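Local coordinates for protein putative glycoside hydrolase (Parabacteroides distasonis ATCC 8503, PDB 3GYC) that probably hydrolyses glycosidic bonds as a TIM-barrel, cellulase-like enzyme whose substrate is not established, at residues E161-G164 with F170-K173; E131-C136 with L189-T194; D57-L62 with W71-V76; Y231-W236 with E288-V293; I153-L158 with P300-E305. One frame throughout, in Å; residues are numbered along the deposited sequence.

Contact 1: residues E161-G164 with F170-K173; sequences EWPG and FFAK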
# COMPACT_ATOMS: atom_id res chain seq x y z
N GLU A 161 0.23 -1.86 -7.06
CA GLU A 161 -0.46 -2.96 -7.78
C GLU A 161 -0.11 -3.06 -9.24
O GLU A 161 -0.97 -3.17 -10.14
CB GLU A 161 -1.96 -2.89 -7.54
CG GLU A 161 -2.24 -3.09 -6.06
CD GLU A 161 -3.68 -2.93 -5.63
OE1 GLU A 161 -4.49 -2.32 -6.38
OE2 GLU A 161 -3.97 -3.40 -4.49
N TRP A 162 1.19 -3.04 -9.47
CA TRP A 162 1.74 -3.23 -10.80
C TRP A 162 1.31 -4.58 -11.38
O TRP A 162 1.34 -5.60 -10.69
CB TRP A 162 3.26 -3.16 -10.73
CG TRP A 162 3.98 -3.29 -12.08
CD1 TRP A 162 4.54 -4.41 -12.60
CD2 TRP A 162 4.23 -2.24 -13.02
NE1 TRP A 162 5.11 -4.13 -13.82
CE2 TRP A 162 4.94 -2.81 -14.10
CE3 TRP A 162 3.92 -0.88 -13.06
CZ2 TRP A 162 5.34 -2.06 -15.20
CZ3 TRP A 162 4.31 -0.14 -14.15
CH2 TRP A 162 5.01 -0.73 -15.22
N PRO A 163 0.94 -4.62 -12.68
CA PRO A 163 0.89 -3.52 -13.62
C PRO A 163 -0.55 -3.14 -13.99
O PRO A 163 -0.83 -2.91 -15.15
CB PRO A 163 1.62 -4.10 -14.83
CG PRO A 163 1.17 -5.50 -14.86
CD PRO A 163 0.96 -5.91 -13.40
N GLY A 164 -1.45 -3.07 -13.02
CA GLY A 164 -2.86 -2.74 -13.30
C GLY A 164 -3.04 -1.44 -14.10
O GLY A 164 -2.47 -0.40 -13.75
N PHE A 170 0.29 4.15 -18.62
CA PHE A 170 1.48 4.41 -19.43
C PHE A 170 2.18 3.11 -19.81
O PHE A 170 2.97 3.08 -20.72
CB PHE A 170 2.46 5.34 -18.70
CG PHE A 170 2.71 4.97 -17.24
CD1 PHE A 170 3.68 4.04 -16.90
CD2 PHE A 170 1.98 5.57 -16.24
CE1 PHE A 170 3.91 3.71 -15.59
CE2 PHE A 170 2.20 5.26 -14.93
CZ PHE A 170 3.18 4.32 -14.60
N PHE A 171 1.93 2.04 -19.08
CA PHE A 171 2.52 0.75 -19.38
C PHE A 171 1.50 -0.07 -20.15
O PHE A 171 1.81 -0.65 -21.18
CB PHE A 171 2.93 0.03 -18.10
CG PHE A 171 3.42 -1.35 -18.32
CD1 PHE A 171 4.74 -1.57 -18.69
CD2 PHE A 171 2.58 -2.44 -18.17
CE1 PHE A 171 5.21 -2.85 -18.92
CE2 PHE A 171 3.04 -3.73 -18.39
CZ PHE A 171 4.35 -3.93 -18.77
N ALA A 172 0.28 -0.12 -19.62
CA ALA A 172 -0.81 -0.89 -20.21
C ALA A 172 -1.12 -0.48 -21.65
O ALA A 172 -1.50 -1.33 -22.48
CB ALA A 172 -2.06 -0.77 -19.33
N LYS A 173 -0.93 0.80 -21.97
CA LYS A 173 -1.12 1.25 -23.35
C LYS A 173 -0.11 0.55 -24.27
O LYS A 173 -0.48 0.01 -25.32
CB LYS A 173 -0.97 2.78 -23.46
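Trp162 and Pro163, in the loop after strand 153-157, the fourth of the TIM barrel, pack against Phe170 and Phe171 of the short helix 169-172. The packing is tight where the rings meet. Trp162 CZ2 lies over one face of Phe171, displaced toward the rim, and Trp162 CH2 comes within 3.5 Å of Phe171 CG. The six-membered ring of Trp162 and the Phe171 ring are inclined at 49°, neither stacked nor edge-to-face. With CG anti to the backbone N (chi1 174°), the Phe171 ring is sent toward the loop. The cis peptide before Pro163 folds its ring back, so that CB sits over one face of the indole and touches Phe171 CD2 at 3.9 Å. With a serine in place of Phe171, the outer indole edge and the proline CB would probably lose their shared surface, opening a gap between loop and helix. Flat, broad side chains suit this buried corner; Ser188 meets the one polar atom of the indole, NE1. The other side is looser: Ala172, partly exposed, keeps its CB 4.9 Å from Pro163 O. Phe170 CE1 lies at the edge of the indole, near its plane, 4.1 Å from Trp162 CZ3.

Contact 2: residues E131-C136 with L189-T194; sequences EKLADC and LRWMKT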
# COMPACT_ATOMS: atom_id res chain seq x y z
N GLU A 131 12.85 4.12 -18.35
CA GLU A 131 13.82 5.18 -18.12
C GLU A 131 13.13 6.48 -17.76
O GLU A 131 13.58 7.22 -16.87
CB GLU A 131 14.74 5.37 -19.33
CG GLU A 131 15.63 4.15 -19.64
CD GLU A 131 15.00 3.16 -20.65
OE1 GLU A 131 13.78 3.23 -20.92
OE2 GLU A 131 15.77 2.35 -21.22
N LYS A 132 12.02 6.76 -18.42
CA LYS A 132 11.26 7.96 -18.12
C LYS A 132 10.67 7.90 -16.72
O LYS A 132 10.68 8.89 -15.98
CB LYS A 132 10.15 8.14 -19.15
CG LYS A 132 10.70 8.51 -20.52
CD LYS A 132 9.60 8.60 -21.53
CE LYS A 132 10.12 8.84 -22.91
NZ LYS A 132 8.99 9.03 -23.89
N LEU A 133 10.17 6.72 -16.35
CA LEU A 133 9.57 6.52 -15.05
C LEU A 133 10.62 6.72 -13.96
O LEU A 133 10.36 7.37 -12.95
CB LEU A 133 8.94 5.12 -14.95
CG LEU A 133 8.15 4.81 -13.68
CD1 LEU A 133 7.02 5.81 -13.53
CD2 LEU A 133 7.61 3.39 -13.65
N ALA A 134 11.83 6.19 -14.19
CA ALA A 134 12.89 6.32 -13.22
C ALA A 134 13.33 7.76 -13.12
O ALA A 134 13.55 8.27 -12.01
CB ALA A 134 14.06 5.42 -13.59
N ASP A 135 13.45 8.46 -14.25
CA ASP A 135 13.88 9.85 -14.19
C ASP A 135 12.92 10.67 -13.33
O ASP A 135 13.31 11.57 -12.59
CB ASP A 135 14.01 10.48 -15.59
CG ASP A 135 15.31 10.14 -16.29
OD1 ASP A 135 16.20 9.48 -15.71
OD2 ASP A 135 15.47 10.57 -17.47
N CYS A 136 11.66 10.32 -13.43
CA CYS A 136 10.63 10.98 -12.66
C CYS A 136 10.80 10.74 -11.13
O CYS A 136 10.72 11.67 -10.33
CB CYS A 136 9.32 10.52 -13.22
SG CYS A 136 8.05 10.74 -12.13
N LEU A 189 8.57 -7.75 -16.25
CA LEU A 189 9.85 -8.02 -15.62
C LEU A 189 10.96 -7.15 -16.20
O LEU A 189 11.77 -6.61 -15.45
CB LEU A 189 10.25 -9.50 -15.77
CG LEU A 189 9.35 -10.50 -15.05
CD1 LEU A 189 9.80 -11.90 -15.41
CD2 LEU A 189 9.33 -10.27 -13.54
N ARG A 190 10.97 -6.99 -17.52
CA ARG A 190 12.00 -6.22 -18.21
C ARG A 190 11.92 -4.74 -17.88
O ARG A 190 12.92 -4.08 -17.67
CB ARG A 190 11.90 -6.40 -19.73
CG ARG A 190 13.09 -5.85 -20.49
N TRP A 191 10.71 -4.21 -17.88
CA TRP A 191 10.47 -2.83 -17.52
C TRP A 191 10.94 -2.56 -16.10
O TRP A 191 11.67 -1.61 -15.84
CB TRP A 191 8.96 -2.56 -17.60
CG TRP A 191 8.56 -1.22 -17.13
CD1 TRP A 191 8.58 -0.76 -15.85
CD2 TRP A 191 8.00 -0.17 -17.92
NE1 TRP A 191 8.12 0.51 -15.80
CE2 TRP A 191 7.76 0.91 -17.06
CE3 TRP A 191 7.71 -0.03 -19.28
CZ2 TRP A 191 7.19 2.11 -17.49
CZ3 TRP A 191 7.15 1.17 -19.73
CH2 TRP A 191 6.91 2.23 -18.84
N MSE A 192 10.46 -3.37 -15.16
CA MSE A 192 10.82 -3.20 -13.76
C MSE A 192 12.33 -3.23 -13.60
O MSE A 192 12.91 -2.33 -13.00
CB MSE A 192 10.17 -4.27 -12.88
CG MSE A 192 8.66 -4.13 -12.76
SE MSE A 192 7.93 -5.26 -11.39
CE MSE A 192 8.16 -6.99 -12.22
N LYS A 193 12.98 -4.22 -14.21
CA LYS A 193 14.42 -4.38 -14.07
C LYS A 193 15.16 -3.13 -14.56
O LYS A 193 15.98 -2.58 -13.83
CB LYS A 193 14.90 -5.65 -14.78
CG LYS A 193 16.32 -6.06 -14.39
N THR A 194 14.83 -2.66 -15.76
CA THR A 194 15.47 -1.44 -16.30
C THR A 194 15.26 -0.19 -15.44
O THR A 194 16.19 0.61 -15.28
CB THR A 194 14.95 -1.11 -17.72
OG1 THR A 194 15.33 -2.17 -18.61
CG2 THR A 194 15.53 0.21 -18.23
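Leu133 against Trp191 and Glu131 against Thr194 form a helix-to-helix contact on the outer layer of the TIM barrel, between helix 130-146, which leads into strand 153-157, and helix 186-200, which follows that strand. The backbones come nearest at Glu131 and Thr194, whose CA atoms are 7.1 Å apart. On the buried side Leu133 sends one methyl to the rim of the indole: its CD2 lies close to the plane of the Trp191 ring, 3.6 Å from NE1 and slightly farther from CZ2. A chi1 of -175° swings the leucine fork away from its own N and out to that rim. A branched aliphatic chain fits here because it touches the rim and leaves a face to Trp162 and Phe171, which lie over the same side of the ring; NE1 makes a weak hydrogen bond to the hydroxyl of Tyr210. Toward solvent the contact changes character. Glu131 bends at its second torsion (chi2 92°), bringing OE2 to 3.7 Å from Thr194 CG2, while OE1 has a weak hydrogen bond to Thr129. The threonine turns its methyl, rather than its hydroxyl, to the carboxylate. No hydrogen bond or salt bridge joins the two segments, which implies that they are held by shape and apolar burial, with the exposed carboxylate at the margin contributing mainly van der Waals contact.

Contact 3: residues D57-L62 with W71-V76; sequences DAYPHL and WLLKEV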
# COMPACT_ATOMS: atom_id res chain seq x y z
N ASP A 57 1.22 8.15 -1.25
CA ASP A 57 1.45 8.50 -2.65
C ASP A 57 2.32 9.77 -2.67
O ASP A 57 1.97 10.79 -2.03
CB ASP A 57 0.13 8.74 -3.36
CG ASP A 57 0.30 8.80 -4.88
OD1 ASP A 57 1.39 9.19 -5.37
OD2 ASP A 57 -0.62 8.37 -5.59
N ALA A 58 3.43 9.71 -3.41
CA ALA A 58 4.40 10.83 -3.53
C ALA A 58 4.06 11.74 -4.75
O ALA A 58 4.71 12.79 -4.92
CB ALA A 58 5.81 10.29 -3.70
N TYR A 59 3.10 11.32 -5.59
CA TYR A 59 2.71 12.07 -6.82
C TYR A 59 3.97 12.49 -7.60
O TYR A 59 4.13 13.68 -7.96
CB TYR A 59 1.92 13.31 -6.46
CG TYR A 59 0.60 13.14 -5.73
CD1 TYR A 59 0.55 12.98 -4.36
CD2 TYR A 59 -0.61 13.23 -6.43
CE1 TYR A 59 -0.68 12.87 -3.70
CE2 TYR A 59 -1.84 13.11 -5.78
CZ TYR A 59 -1.87 12.95 -4.41
OH TYR A 59 -3.09 12.85 -3.75
N PRO A 60 4.87 11.54 -7.88
CA PRO A 60 6.17 11.85 -8.55
C PRO A 60 6.00 12.49 -9.92
O PRO A 60 6.75 13.37 -10.31
CB PRO A 60 6.82 10.48 -8.72
CG PRO A 60 5.68 9.51 -8.75
CD PRO A 60 4.50 10.13 -8.01
N HIS A 61 5.02 12.00 -10.65
CA HIS A 61 4.68 12.54 -11.96
C HIS A 61 4.32 14.04 -11.94
O HIS A 61 4.73 14.80 -12.84
CB HIS A 61 3.57 11.69 -12.62
CG HIS A 61 2.27 11.66 -11.89
ND1 HIS A 61 2.15 11.21 -10.58
CD2 HIS A 61 1.01 11.95 -12.30
CE1 HIS A 61 0.88 11.27 -10.23
NE2 HIS A 61 0.17 11.71 -11.25
N LEU A 62 3.61 14.47 -10.92
CA LEU A 62 3.24 15.86 -10.75
C LEU A 62 4.44 16.68 -10.28
O LEU A 62 4.71 17.77 -10.80
CB LEU A 62 2.06 16.01 -9.79
CG LEU A 62 0.76 15.28 -10.19
CD1 LEU A 62 -0.38 15.66 -9.25
CD2 LEU A 62 0.39 15.54 -11.68
N TRP A 71 -2.66 21.47 -8.99
CA TRP A 71 -3.22 20.52 -9.96
C TRP A 71 -4.67 20.15 -9.73
O TRP A 71 -5.04 19.87 -8.60
CB TRP A 71 -2.46 19.22 -9.92
CG TRP A 71 -0.99 19.33 -10.23
CD1 TRP A 71 0.02 19.58 -9.34
CD2 TRP A 71 -0.38 19.18 -11.52
NE1 TRP A 71 1.24 19.57 -10.00
CE2 TRP A 71 1.02 19.33 -11.33
CE3 TRP A 71 -0.88 18.94 -12.82
CZ2 TRP A 71 1.94 19.24 -12.41
CZ3 TRP A 71 0.02 18.84 -13.86
CH2 TRP A 71 1.41 19.00 -13.65
N LEU A 72 -5.46 20.11 -10.81
CA LEU A 72 -6.84 19.69 -10.79
C LEU A 72 -6.91 18.19 -11.11
O LEU A 72 -6.48 17.76 -12.19
CB LEU A 72 -7.65 20.50 -11.81
CG LEU A 72 -9.17 20.28 -11.79
CD1 LEU A 72 -9.82 20.71 -10.49
CD2 LEU A 72 -9.81 21.03 -12.97
N LEU A 73 -7.36 17.38 -10.15
CA LEU A 73 -7.41 15.93 -10.31
C LEU A 73 -8.82 15.44 -10.57
O LEU A 73 -9.76 15.99 -10.00
CB LEU A 73 -6.86 15.23 -9.06
CG LEU A 73 -5.47 15.64 -8.56
CD1 LEU A 73 -5.11 14.86 -7.34
CD2 LEU A 73 -4.38 15.54 -9.64
N LYS A 74 -8.96 14.44 -11.45
CA LYS A 74 -10.25 13.81 -11.73
C LYS A 74 -10.42 12.69 -10.74
O LYS A 74 -9.45 12.03 -10.42
CB LYS A 74 -10.31 13.26 -13.14
CG LYS A 74 -10.07 14.33 -14.18
CD LYS A 74 -10.25 13.84 -15.62
CE LYS A 74 -9.08 13.06 -16.14
NZ LYS A 74 -9.21 12.93 -17.64
N GLU A 75 -11.63 12.43 -10.26
CA GLU A 75 -11.80 11.37 -9.26
C GLU A 75 -11.64 9.96 -9.85
O GLU A 75 -11.91 9.73 -11.04
CB GLU A 75 -13.15 11.51 -8.49
CG GLU A 75 -14.44 11.16 -9.28
CD GLU A 75 -14.94 12.24 -10.25
OE1 GLU A 75 -14.28 13.31 -10.43
OE2 GLU A 75 -16.03 12.03 -10.83
N VAL A 76 -11.15 9.05 -9.02
CA VAL A 76 -11.05 7.65 -9.38
C VAL A 76 -12.41 6.97 -9.19
O VAL A 76 -12.82 6.10 -9.97
CB VAL A 76 -10.02 6.90 -8.51
CG1 VAL A 76 -9.69 5.56 -9.16
CG2 VAL A 76 -8.74 7.73 -8.32
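Leu62 spreads over one face of the Trp71 indole, the two side chains running past one another in opposite directions. The branches of the leucine divide the ring between them. CD2 stands over the six-membered ring, 3.7 Å from its centroid and only 9° off the normal, a well-centred CH-pi contact. CD1 covers the five-membered ring near CG, while CB lies above the same face, 3.7 Å from NE1. Leu62 CG stands opposite its carbonyl carbon (chi1 -59°) and the chain is extended at chi2, which lays both methyls over the indole. Even the backbone takes part, Leu62 O approaching Trp71 CZ2 to 3.5 Å. A forked, compact side chain suits a broad indole because it can cover both rings at once. Leu73 adds a second apolar patch: its CD2 meets Leu62 CD1 at 4.0 Å, and its CD1 comes equally near Tyr59 CE2. The tyrosine is held for this by an Asx turn, in which Tyr59 N donates to Asp57 OD1 over 2.7 Å, and by the bond from its hydroxyl to Glu28. Tyr59 also occupies the N-cap position of helix 60-65. Replacing Trp71 with an alanine would probably strip Leu62 of the flat surface under both its methyls. Strand 71-73 pairs antiparallel with strand 88-90 in a small sheet apart from the barrel sheet. The contact lays this two-stranded sheet against helix 60-65, just beyond the second barrel strand; Tyr59 leans on helix 25-28, and Pro60 packs on helix 130-146.

Contact 4: residues Y231-W236 with E288-V293; sequences YEHHIW and ELMASV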
# COMPACT_ATOMS: atom_id res chain seq x y z
N TYR A 231 9.12 -7.34 -0.97
CA TYR A 231 7.86 -7.55 -1.63
C TYR A 231 6.80 -6.84 -0.78
O TYR A 231 6.78 -6.97 0.46
CB TYR A 231 7.46 -9.05 -1.78
CG TYR A 231 8.48 -10.01 -2.33
CD1 TYR A 231 9.47 -9.61 -3.22
CD2 TYR A 231 8.41 -11.37 -2.00
CE1 TYR A 231 10.40 -10.52 -3.70
CE2 TYR A 231 9.31 -12.29 -2.51
CZ TYR A 231 10.29 -11.86 -3.37
OH TYR A 231 11.17 -12.77 -3.84
N GLU A 232 5.95 -6.05 -1.45
CA GLU A 232 4.83 -5.38 -0.80
C GLU A 232 3.63 -6.07 -1.44
O GLU A 232 3.32 -5.78 -2.57
CB GLU A 232 4.86 -3.86 -1.02
CG GLU A 232 4.13 -3.03 0.08
CD GLU A 232 2.65 -2.73 -0.17
OE1 GLU A 232 2.34 -2.07 -1.18
OE2 GLU A 232 1.79 -3.08 0.68
N HIS A 233 3.00 -7.01 -0.73
CA HIS A 233 1.95 -7.81 -1.32
C HIS A 233 0.63 -7.56 -0.63
O HIS A 233 0.56 -7.53 0.59
CB HIS A 233 2.30 -9.30 -1.32
CG HIS A 233 1.67 -10.02 -2.47
ND1 HIS A 233 2.30 -10.14 -3.69
CD2 HIS A 233 0.43 -10.54 -2.62
CE1 HIS A 233 1.49 -10.75 -4.53
NE2 HIS A 233 0.35 -11.00 -3.91
N HIS A 234 -0.41 -7.33 -1.43
CA HIS A 234 -1.72 -7.02 -0.89
C HIS A 234 -2.52 -8.30 -0.77
O HIS A 234 -2.60 -9.07 -1.72
CB HIS A 234 -2.42 -5.97 -1.77
CG HIS A 234 -1.62 -4.71 -1.95
ND1 HIS A 234 -1.96 -3.74 -2.87
CD2 HIS A 234 -0.48 -4.28 -1.35
CE1 HIS A 234 -1.10 -2.73 -2.78
NE2 HIS A 234 -0.17 -3.05 -1.89
N ILE A 235 -3.09 -8.54 0.42
CA ILE A 235 -3.75 -9.82 0.73
C ILE A 235 -5.06 -9.59 1.45
O ILE A 235 -5.07 -9.08 2.57
CB ILE A 235 -2.88 -10.70 1.66
CG1 ILE A 235 -1.60 -11.11 0.96
CG2 ILE A 235 -3.60 -12.01 2.07
CD1 ILE A 235 -0.60 -11.85 1.88
N TRP A 236 -6.14 -10.02 0.82
CA TRP A 236 -7.47 -9.95 1.43
C TRP A 236 -8.21 -11.28 1.34
O TRP A 236 -8.20 -11.91 0.30
CB TRP A 236 -8.33 -8.96 0.72
CG TRP A 236 -7.90 -7.52 0.79
CD1 TRP A 236 -8.15 -6.62 1.80
CD2 TRP A 236 -7.26 -6.81 -0.23
NE1 TRP A 236 -7.67 -5.39 1.45
CE2 TRP A 236 -7.09 -5.48 0.22
CE3 TRP A 236 -6.77 -7.17 -1.49
CZ2 TRP A 236 -6.48 -4.50 -0.57
CZ3 TRP A 236 -6.14 -6.19 -2.28
CH2 TRP A 236 -6.01 -4.88 -1.82
N GLU A 288 0.56 -17.75 5.13
CA GLU A 288 1.62 -18.73 5.38
C GLU A 288 2.37 -19.04 4.09
O GLU A 288 3.60 -19.12 4.08
CB GLU A 288 1.05 -20.00 5.99
CG GLU A 288 0.39 -19.85 7.38
CD GLU A 288 1.35 -19.43 8.52
OE1 GLU A 288 2.60 -19.41 8.34
OE2 GLU A 288 0.83 -19.14 9.62
N LEU A 289 1.62 -19.22 2.99
CA LEU A 289 2.21 -19.47 1.67
C LEU A 289 3.13 -18.31 1.26
O LEU A 289 4.28 -18.54 0.84
CB LEU A 289 1.11 -19.70 0.62
CG LEU A 289 1.57 -19.98 -0.82
CD1 LEU A 289 2.51 -21.20 -0.96
CD2 LEU A 289 0.35 -20.13 -1.72
N MSE A 290 2.64 -17.08 1.42
CA MSE A 290 3.47 -15.90 1.09
C MSE A 290 4.76 -15.90 1.91
O MSE A 290 5.84 -15.69 1.36
CB MSE A 290 2.68 -14.61 1.32
CG MSE A 290 3.43 -13.30 1.01
SE MSE A 290 3.74 -12.97 -0.88
CE MSE A 290 5.48 -13.80 -1.16
N ALA A 291 4.66 -16.13 3.21
CA ALA A 291 5.84 -16.15 4.07
C ALA A 291 6.84 -17.21 3.57
O ALA A 291 8.05 -16.97 3.58
CB ALA A 291 5.45 -16.41 5.53
N SER A 292 6.34 -18.35 3.10
CA SER A 292 7.20 -19.43 2.61
C SER A 292 8.01 -19.06 1.41
O SER A 292 9.16 -19.46 1.27
CB SER A 292 6.36 -20.65 2.21
OG SER A 292 6.14 -21.45 3.33
N VAL A 293 7.34 -18.39 0.49
CA VAL A 293 7.94 -17.96 -0.75
C VAL A 293 8.99 -16.90 -0.42
O VAL A 293 10.11 -16.91 -0.97
CB VAL A 293 6.85 -17.40 -1.70
CG1 VAL A 293 7.49 -16.64 -2.86
CG2 VAL A 293 5.93 -18.53 -2.19
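Selenomethionine Met290 fills the seam between the sixth TIM-barrel strand, 231-232, with the chain just after it, and the outer helix 276-297, which leads on to the seventh strand. It alone meets three residues of 231-236. CB touches Ile235 CD1 at 4.3 Å, the selenium rests near His233, and the terminal CE reaches Tyr231 CD2 at 3.9 Å. The side chain starts out trans to its own N (chi1 180°) and then bends at both following torsions, which lays its end along the strand. A long, unbranched, flexible side chain suits such a seam, since it can follow the uneven surface between two rings. The selenium lies 4.3 Å from the centroid of the His233 ring, 29° off the normal, an oblique chalcogen-aromatic contact. Both aromatic partners are fixed by other bonds: His233 ND1 pairs with the Tyr220 hydroxyl and NE2 with His214 O, while the Tyr231 hydroxyl is bonded to Asn297 and its ring stacks on Tyr220. The apolar seam can therefore pack against rings whose polar atoms already have partners. Glu232 and His234 take no part in the helix contact and lie at the end of the barrel. There, His234 ND1 is hydrogen-bonded to Glu161, which follows the fourth strand, where TIM-barrel glycosidases commonly carry the acid/base, a role only inferred here. His234 NE2 donates to Glu232 OE1 over 2.8 Å, on the syn side but 35° out of the carboxylate plane, and close to the imidazole plane.

Contact 5: residues I153-L158 with P300-E305; sequences ILYVDL and PLVTTE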
# COMPACT_ATOMS: atom_id res chain seq x y z
N ILE A 153 12.47 8.17 4.57
CA ILE A 153 11.90 7.29 3.60
C ILE A 153 12.39 5.87 3.86
O ILE A 153 13.60 5.62 3.99
CB ILE A 153 12.24 7.73 2.15
CG1 ILE A 153 11.73 9.17 1.90
CG2 ILE A 153 11.71 6.70 1.15
CD1 ILE A 153 10.27 9.45 2.26
N LEU A 154 11.43 4.96 3.93
CA LEU A 154 11.68 3.56 4.27
C LEU A 154 11.97 2.72 3.03
O LEU A 154 12.87 1.90 3.00
CB LEU A 154 10.43 3.05 4.98
CG LEU A 154 10.43 1.72 5.63
CD1 LEU A 154 11.51 1.71 6.74
CD2 LEU A 154 8.97 1.47 6.13
N TYR A 155 11.18 2.96 2.00
CA TYR A 155 11.31 2.26 0.74
C TYR A 155 10.63 3.06 -0.34
O TYR A 155 9.85 3.96 -0.05
CB TYR A 155 10.70 0.84 0.81
CG TYR A 155 9.19 0.75 0.99
CD1 TYR A 155 8.36 0.87 -0.10
CD2 TYR A 155 8.61 0.51 2.23
CE1 TYR A 155 6.97 0.77 0.03
CE2 TYR A 155 7.20 0.44 2.37
CZ TYR A 155 6.40 0.54 1.26
OH TYR A 155 5.05 0.44 1.31
N VAL A 156 10.91 2.70 -1.60
CA VAL A 156 10.29 3.36 -2.73
C VAL A 156 9.73 2.29 -3.61
O VAL A 156 10.47 1.44 -4.13
CB VAL A 156 11.30 4.23 -3.53
CG1 VAL A 156 10.62 4.83 -4.82
CG2 VAL A 156 11.88 5.30 -2.62
N ASP A 157 8.43 2.39 -3.83
CA ASP A 157 7.64 1.48 -4.69
C ASP A 157 7.25 2.27 -5.93
O ASP A 157 6.55 3.28 -5.83
CB ASP A 157 6.41 1.00 -3.90
CG ASP A 157 5.31 0.37 -4.78
OD1 ASP A 157 5.56 -0.03 -5.95
OD2 ASP A 157 4.16 0.31 -4.26
N LEU A 158 7.65 1.80 -7.10
CA LEU A 158 7.40 2.56 -8.33
C LEU A 158 5.99 2.54 -8.83
O LEU A 158 5.66 3.34 -9.70
CB LEU A 158 8.39 2.16 -9.47
CG LEU A 158 9.75 2.86 -9.36
CD1 LEU A 158 10.48 2.47 -8.11
CD2 LEU A 158 10.64 2.56 -10.59
N PRO A 300 12.36 -9.52 2.42
CA PRO A 300 11.45 -9.07 3.46
C PRO A 300 10.09 -8.75 2.87
O PRO A 300 9.98 -8.46 1.69
CB PRO A 300 12.10 -7.82 4.03
CG PRO A 300 13.13 -7.41 3.07
CD PRO A 300 13.47 -8.58 2.19
N LEU A 301 9.06 -8.86 3.69
CA LEU A 301 7.71 -8.58 3.27
C LEU A 301 7.12 -7.38 3.95
O LEU A 301 7.38 -7.10 5.13
CB LEU A 301 6.81 -9.78 3.56
CG LEU A 301 7.02 -11.01 2.71
CD1 LEU A 301 6.05 -12.12 3.14
CD2 LEU A 301 6.85 -10.65 1.24
N VAL A 302 6.32 -6.64 3.19
CA VAL A 302 5.51 -5.57 3.73
C VAL A 302 4.09 -5.78 3.17
O VAL A 302 3.93 -6.14 2.02
CB VAL A 302 6.02 -4.11 3.35
CG1 VAL A 302 5.00 -3.04 3.83
CG2 VAL A 302 7.41 -3.82 3.93
N THR A 303 3.06 -5.56 3.97
CA THR A 303 1.68 -5.60 3.50
C THR A 303 0.99 -4.37 4.07
O THR A 303 1.00 -4.16 5.28
CB THR A 303 0.93 -6.93 3.89
OG1 THR A 303 1.47 -8.05 3.15
CG2 THR A 303 -0.59 -6.83 3.56
N THR A 304 0.43 -3.51 3.18
CA THR A 304 -0.28 -2.30 3.60
C THR A 304 -1.75 -2.33 3.19
O THR A 304 -2.52 -1.47 3.60
CB THR A 304 0.37 -1.01 3.03
OG1 THR A 304 0.26 -1.01 1.60
CG2 THR A 304 1.86 -0.90 3.47
N GLU A 305 -2.16 -3.35 2.42
CA GLU A 305 -3.53 -3.50 1.97
C GLU A 305 -3.96 -4.93 2.31
O GLU A 305 -3.46 -5.89 1.77
CB GLU A 305 -3.63 -3.17 0.49
CG GLU A 305 -3.12 -1.74 0.13
CD GLU A 305 -3.72 -1.22 -1.20
OE1 GLU A 305 -4.93 -1.42 -1.40
OE2 GLU A 305 -3.01 -0.59 -2.03
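Tyr155 reaches from the fourth strand of the TIM barrel across its interior to Val302 and Thr304 at the seventh. From CB the side chain enters the barrel interior with CG set between the backbone N and the carbonyl carbon (chi1 67°), directing the ring at strand 301-303. One ring edge is taken by its own strand: CE1 lies 4.0 Å from Asp157 CB, near the ring plane. Across the ring, CE2 comes to 4.4 Å from Val302 CG1, a long, oblique approach. At the tip, OH meets two methyls, Thr304 CG2 at 4.1 Å and Val302 CG1 at 4.3 Å. These are van der Waals contacts, with no hydrogen bond between the two segments. A tyrosine suits the site through its length: the CA atoms of Tyr155 and Val302 are 10.2 Å apart, a distance a small side chain could hardly bridge. The beta-branched partners offer compact methyls, and Thr304 can do so while its OG1 is hydrogen-bonded to Glu232. Next along the chain, Glu305 forms a salt bridge with Arg55 at the position where related glycosidases commonly have their nucleophile, though that role is only inferred here. Strand 153-157 runs between strands 109-113 and 208-209, and strand 301-303 between 340-343 and 231-232, so the tyrosine joins two strands that are not neighbours in the barrel wall.

All five contacts belong to one TIM barrel. Contact 3 closes first along the chain; contact 1 is nested within contact 2, contact 4 within contact 5, and contacts 2 and 5 interleave. Contacts 1 and 2, with centres about 12 Å apart, share an aromatic cluster through Trp191, and Cys136 of contact 2 touches the helix start in contact 3. Contacts 4 and 5, whose centres are about 13 Å apart, meet on the adjacent strands 231-232 and 301-303. Contacts 3 and 4 lie on opposite sides of the chain's centre, their own centres about 28 Å apart. Glu161 of contact 1, His234 of contact 4 and Glu305 of contact 5 converge at one end of the barrel, consistent with a glycosidase active site.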